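Local coordinates for protein beta-lactamase II (Erythrobacter litoralis, PDB 6V73) that probably hydrolyses beta-lactam antibiotics to substituted beta-amino acids, as a zinc-dependent class B metallo-beta-lactamase, at residues 88-93 / 150-155; 182-187 / 224-229. All blocks are in the same frame, centred on the assembly; numbering follows the deposited sequence.

Interaction 1: 88-93 / 150-155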
loop_
_atom_site.group_PDB
_atom_site.type_symbol
_atom_site.label_atom_id
_atom_site.label_comp_id
_atom_site.label_asym_id
_atom_site.label_seq_id
_atom_site.Cartn_x
_atom_site.Cartn_y
_atom_site.Cartn_z
ATOM N N PRO A 88 -12.903 20.777 -24.469
ATOM C CA PRO A 88 -13.623 20.073 -23.395
ATOM C C PRO A 88 -13.563 18.553 -23.540
ATOM O O PRO A 88 -13.484 18.012 -24.645
ATOM C CB PRO A 88 -15.062 20.600 -23.519
ATOM C CG PRO A 88 -15.118 21.414 -24.836
ATOM C CD PRO A 88 -13.706 21.838 -25.113
ATOM N N VAL A 89 -13.591 17.861 -22.394
ATOM C CA VAL A 89 -13.519 16.404 -22.382
ATOM C C VAL A 89 -14.833 15.816 -22.874
ATOM O O VAL A 89 -15.907 16.143 -22.350
ATOM C CB VAL A 89 -13.202 15.895 -20.970
ATOM C CG1 VAL A 89 -13.113 14.346 -20.948
ATOM C CG2 VAL A 89 -11.932 16.541 -20.464
ATOM N N ARG A 90 -14.757 14.922 -23.870
ATOM C CA ARG A 90 -15.955 14.259 -24.376
ATOM C C ARG A 90 -16.029 12.772 -24.058
ATOM O O ARG A 90 -17.125 12.207 -24.090
ATOM C CB ARG A 90 -16.080 14.444 -25.895
ATOM C CG ARG A 90 -15.037 13.717 -26.736
ATOM C CD ARG A 90 -15.444 13.675 -28.231
ATOM N NE ARG A 90 -14.359 13.132 -29.041
ATOM C CZ ARG A 90 -14.130 11.835 -29.209
ATOM N NH1 ARG A 90 -14.923 10.937 -28.636
ATOM N NH2 ARG A 90 -13.103 11.436 -29.944
ATOM N N ALA A 91 -14.906 12.128 -23.758
ATOM C CA ALA A 91 -14.901 10.724 -23.388
ATOM C C ALA A 91 -13.722 10.467 -22.463
ATOM O O ALA A 91 -12.712 11.173 -22.498
ATOM C CB ALA A 91 -14.817 9.802 -24.612
ATOM N N ALA A 92 -13.864 9.441 -21.640
ATOM C CA ALA A 92 -12.817 9.033 -20.723
ATOM C C ALA A 92 -12.730 7.516 -20.717
ATOM O O ALA A 92 -13.743 6.822 -20.863
ATOM C CB ALA A 92 -13.082 9.551 -19.312
ATOM N N VAL A 93 -11.505 7.007 -20.562
ATOM C CA VAL A 93 -11.257 5.583 -20.375
ATOM C C VAL A 93 -10.367 5.417 -19.153
ATOM O O VAL A 93 -9.467 6.231 -18.918
ATOM C CB VAL A 93 -10.618 4.939 -21.628
ATOM C CG1 VAL A 93 -9.367 5.689 -22.050
ATOM C CG2 VAL A 93 -10.316 3.462 -21.383
ATOM N N ALA A 150 -13.411 1.519 -29.784
ATOM C CA ALA A 150 -12.329 1.841 -30.711
ATOM C C ALA A 150 -12.664 3.082 -31.517
ATOM O O ALA A 150 -11.833 3.988 -31.643
ATOM C CB ALA A 150 -12.042 0.665 -31.648
ATOM N N GLN A 151 -13.898 3.163 -32.020
ATOM C CA GLN A 151 -14.293 4.285 -32.868
ATOM C C GLN A 151 -14.342 5.591 -32.081
ATOM O O GLN A 151 -13.860 6.626 -32.548
ATOM C CB GLN A 151 -15.651 3.997 -33.507
ATOM C CG GLN A 151 -15.551 3.320 -34.866
ATOM C CD GLN A 151 -14.837 4.183 -35.894
ATOM O OE1 GLN A 151 -13.780 3.806 -36.407
ATOM N NE2 GLN A 151 -15.410 5.347 -36.199
ATOM N N SER A 152 -14.905 5.562 -30.881
ATOM C CA SER A 152 -15.127 6.798 -30.143
ATOM C C SER A 152 -13.855 7.316 -29.468
ATOM O O SER A 152 -13.707 8.531 -29.290
ATOM C CB SER A 152 -16.237 6.575 -29.116
ATOM O OG SER A 152 -16.009 7.344 -27.965
ATOM N N LEU A 153 -12.927 6.431 -29.112
ATOM C CA LEU A 153 -11.693 6.819 -28.438
ATOM C C LEU A 153 -10.516 6.979 -29.389
ATOM O O LEU A 153 -9.436 7.363 -28.940
ATOM C CB LEU A 153 -11.334 5.793 -27.346
ATOM C CG LEU A 153 -12.386 5.712 -26.234
ATOM C CD1 LEU A 153 -12.256 4.458 -25.386
ATOM C CD2 LEU A 153 -12.339 6.946 -25.364
ATOM N N ALA A 154 -10.686 6.687 -30.676
ATOM C CA ALA A 154 -9.623 6.961 -31.636
ATOM C C ALA A 154 -9.199 8.427 -31.539
ATOM O O ALA A 154 -10.054 9.306 -31.373
ATOM C CB ALA A 154 -10.092 6.644 -33.056
ATOM N N PRO A 155 -7.900 8.747 -31.693
ATOM C CA PRO A 155 -6.770 7.944 -32.191
ATOM C C PRO A 155 -6.125 7.051 -31.153
ATOM O O PRO A 155 -5.178 6.330 -31.472
ATOM C CB PRO A 155 -5.770 9.008 -32.647
ATOM C CG PRO A 155 -5.998 10.142 -31.695
ATOM C CD PRO A 155 -7.483 10.130 -31.378
#

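Interaction 2: 182-187 / 224-229. With ZN (zinc ion), chain C.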
loop_
_atom_site.group_PDB
_atom_site.type_symbol
_atom_site.label_atom_id
_atom_site.label_comp_id
_atom_site.label_asym_id
_atom_site.label_seq_id
_atom_site.Cartn_x
_atom_site.Cartn_y
_atom_site.Cartn_z
ATOM N N GLY A 182 1.493 2.602 -20.007
ATOM C CA GLY A 182 1.421 1.300 -19.375
ATOM C C GLY A 182 0.579 1.232 -18.119
ATOM O O GLY A 182 0.534 0.180 -17.469
ATOM N N GLY A 183 -0.092 2.325 -17.758
ATOM C CA GLY A 183 -0.814 2.362 -16.501
ATOM C C GLY A 183 0.086 2.011 -15.331
ATOM O O GLY A 183 1.263 2.397 -15.267
ATOM N N CYS A 184 -0.488 1.281 -14.378
ATOM C CA CYS A 184 0.214 0.815 -13.195
ATOM C C CYS A 184 0.936 -0.502 -13.413
ATOM O O CYS A 184 1.706 -0.918 -12.536
ATOM C CB CYS A 184 -0.758 0.658 -12.030
ATOM S SG CYS A 184 -1.671 2.151 -11.618
ATOM N N MET A 185 0.712 -1.160 -14.555
ATOM C CA MET A 185 1.452 -2.382 -14.849
ATOM C C MET A 185 2.937 -2.099 -15.031
ATOM O O MET A 185 3.785 -2.885 -14.596
ATOM C CB MET A 185 0.883 -3.041 -16.097
ATOM C CG MET A 185 1.752 -4.166 -16.621
ATOM S SD MET A 185 1.024 -5.049 -18.011
ATOM C CE MET A 185 1.195 -3.839 -19.313
ATOM N N ILE A 186 3.264 -0.988 -15.681
ATOM C CA ILE A 186 4.638 -0.642 -16.008
ATOM C C ILE A 186 5.190 0.226 -14.895
ATOM O O ILE A 186 4.527 1.175 -14.446
ATOM C CB ILE A 186 4.718 0.089 -17.359
ATOM C CG1 ILE A 186 4.281 -0.827 -18.500
ATOM C CG2 ILE A 186 6.122 0.616 -17.585
ATOM C CD1 ILE A 186 5.232 -1.997 -18.778
ATOM N N LYS A 187 6.396 -0.101 -14.440
ATOM C CA LYS A 187 7.082 0.682 -13.428
ATOM C C LYS A 187 8.408 1.172 -13.999
ATOM O O LYS A 187 8.816 0.781 -15.096
ATOM C CB LYS A 187 7.277 -0.140 -12.146
ATOM C CG LYS A 187 6.319 0.243 -11.019
ATOM C CD LYS A 187 4.934 -0.370 -11.180
ATOM C CE LYS A 187 3.976 0.282 -10.194
ATOM N NZ LYS A 187 2.867 -0.618 -9.807
ATOM N N MET A 224 3.602 6.047 -17.544
ATOM C CA MET A 224 3.046 5.125 -16.557
ATOM C C MET A 224 2.448 5.919 -15.403
ATOM O O MET A 224 2.606 7.138 -15.312
ATOM C CB MET A 224 4.108 4.149 -16.049
ATOM C CG MET A 224 5.131 4.797 -15.145
ATOM S SD MET A 224 6.747 4.012 -15.274
ATOM C CE MET A 224 7.400 4.760 -16.765
ATOM N N SER A 225 1.788 5.196 -14.494
ATOM C CA SER A 225 0.953 5.852 -13.490
ATOM C C SER A 225 1.763 6.564 -12.412
ATOM O O SER A 225 1.316 7.589 -11.886
ATOM C CB SER A 225 0.021 4.840 -12.831
ATOM O OG SER A 225 -0.857 4.263 -13.778
ATOM N N HIS A 226 2.924 6.035 -12.020
ATOM C CA HIS A 226 3.508 6.477 -10.757
ATOM C C HIS A 226 4.928 6.998 -10.877
ATOM O O HIS A 226 5.573 7.224 -9.848
ATOM C CB HIS A 226 3.427 5.356 -9.714
ATOM C CG HIS A 226 2.015 4.983 -9.358
ATOM N ND1 HIS A 226 1.145 5.864 -8.751
ATOM C CD2 HIS A 226 1.310 3.844 -9.561
ATOM C CE1 HIS A 226 -0.026 5.277 -8.576
ATOM N NE2 HIS A 226 0.048 4.051 -9.056
ATOM N N SER A 227 5.415 7.239 -12.087
ATOM C CA SER A 227 6.689 7.920 -12.279
ATOM C C SER A 227 6.654 8.587 -13.642
ATOM O O SER A 227 5.814 8.250 -14.479
ATOM C CB SER A 227 7.885 6.958 -12.151
ATOM O OG SER A 227 7.629 5.708 -12.759
ATOM N N PRO A 228 7.514 9.568 -13.881
ATOM C CA PRO A 228 7.390 10.374 -15.098
ATOM C C PRO A 228 7.711 9.568 -16.346
ATOM O O PRO A 228 8.205 8.435 -16.253
ATOM C CB PRO A 228 8.403 11.505 -14.873
ATOM C CG PRO A 228 9.230 11.089 -13.753
ATOM C CD PRO A 228 8.443 10.174 -12.916
ATOM N N PRO A 229 7.416 10.109 -17.536
ATOM C CA PRO A 229 7.682 9.365 -18.778
ATOM C C PRO A 229 9.157 9.081 -18.978
ATOM O O PRO A 229 10.029 9.823 -18.523
ATOM C CB PRO A 229 7.156 10.294 -19.880
ATOM C CG PRO A 229 6.155 11.150 -19.203
ATOM C CD PRO A 229 6.638 11.334 -17.785
HETATM ZN ZN ZN C . -1.402 2.555 -9.379
#

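Interaction 1: 88-93 / 150-155
Leu-153 lays its two methyl branches against the side chains of Ala-91 and Val-93, and in doing so packs helix 147-153 onto strand 89-93 of the larger sheet in the metallo-beta-lactamase αβ/βα sandwich. CD2 lies 3.9 Å from Ala-91 CB and CD1 lies 4.1 Å from Val-93 CB, one branch per strand residue. Ala-91 and Val-93 are alternate residues whose CB atoms both point toward the helix, whereas Ala-92 between them turns its CB away; the leucine fork therefore spans one two-residue repeat of the strand. Its CG stands anti to the carbonyl carbon (chi1 -63°), which carries the fork to the strand although the CB itself does not aim there. The same leucine also touches Ile-63 on strand 61-65 and Trp-116 on strand 114-117, so it sits over three adjacent strands.

At the outer margin the contact becomes polar. Arg-90 runs extended from CG to NE and brings its guanidinium edge to the backbone of Ser-152. Two N-H groups converge end-on on one carbonyl oxygen, holding the end of the arginine against the backbone. NH1 donates to Ser-152 O at 2.8 Å, with an N-H...O angle of 153°. NH2 donates to the same Ser-152 O at 3.0 Å. The acceptor carbonyl follows Gln-151, a calcium ligand, in the chain. Ser-152 O lies nearly in the guanidinium plane, 4° out of it as seen from NH1.

Interaction 2: 182-187 / 224-229
Cys-184 and His-226 meet through a shared zinc ion, which joins the two loops at the active site of this metallo-beta-lactamase. The metal is bound by Cys-184 SG at 2.3 Å and by His-226 NE2 at 2.1 Å, and Asp-100 is a further ligand, giving the Asp-Cys-His zinc site of class B1 enzymes. Both side chains leave the backbone anti to their own carbonyl carbon (chi1 -57° for Cys-184, -64° for His-226), which brings the sulfur and the ring nitrogen to the same ion. SG approaches the ring obliquely, 4.5 Å from its centroid. On the far nitrogen, ND1 is held by Pro-50 O, a second-shell bond which, together with zinc on NE2, holds the ring in its orientation.

Among the hydrogen bonds, Ser-225 N donates to Gly-183 O at 3.0 Å, coming from well above the carbonyl plane. Within the first loop, Lys-187 NZ reaches back to Cys-184 O at 3.0 Å, here in the carbonyl plane, and it has a second acceptor in Leu-194 O. The lysine thus braces the carbonyl of a metal ligand.

Packing is carried by Met-224. Its CB is 3.4 Å from both Gly-183 O and Ile-186 O, while the chain bends at chi2 and chi3 to bring SD to 3.5 Å from Lys-187 C. The methionine and Ile-186 side chains cross at about a right angle.

The loops follow the parallel neighbours 179-181 and 221-223 of the smaller sheet. Helix 205-215 meets Ile-186 through Phe-212, helix 233-243 meets both Ile-186 and Met-224 through Ala-234, and strand 49-58 touches the His-226 ring.

Overall arrangement
From the N terminus, the chain builds the antiparallel part of the larger sheet and helix 71-85 before reaching strand 89-93. Interaction 1 closes when helix 147-153 returns to that strand after 56 intervening residues, among them the zinc ligands His-96, His-98 and Asp-100. The chain then enters the smaller sheet. Interaction 2 opens at 182-187 and closes 36 residues later at 224-229, with helix 205-215 in between. The two loops are in series, neither nested nor crossed. The centres of the two contacts lie 21 Å apart on opposite sides of the chain's centre: 88-93/150-155 ties a helix to the larger sheet, and 182-187/224-229 joins at zinc the loops that follow two strands of the smaller sheet.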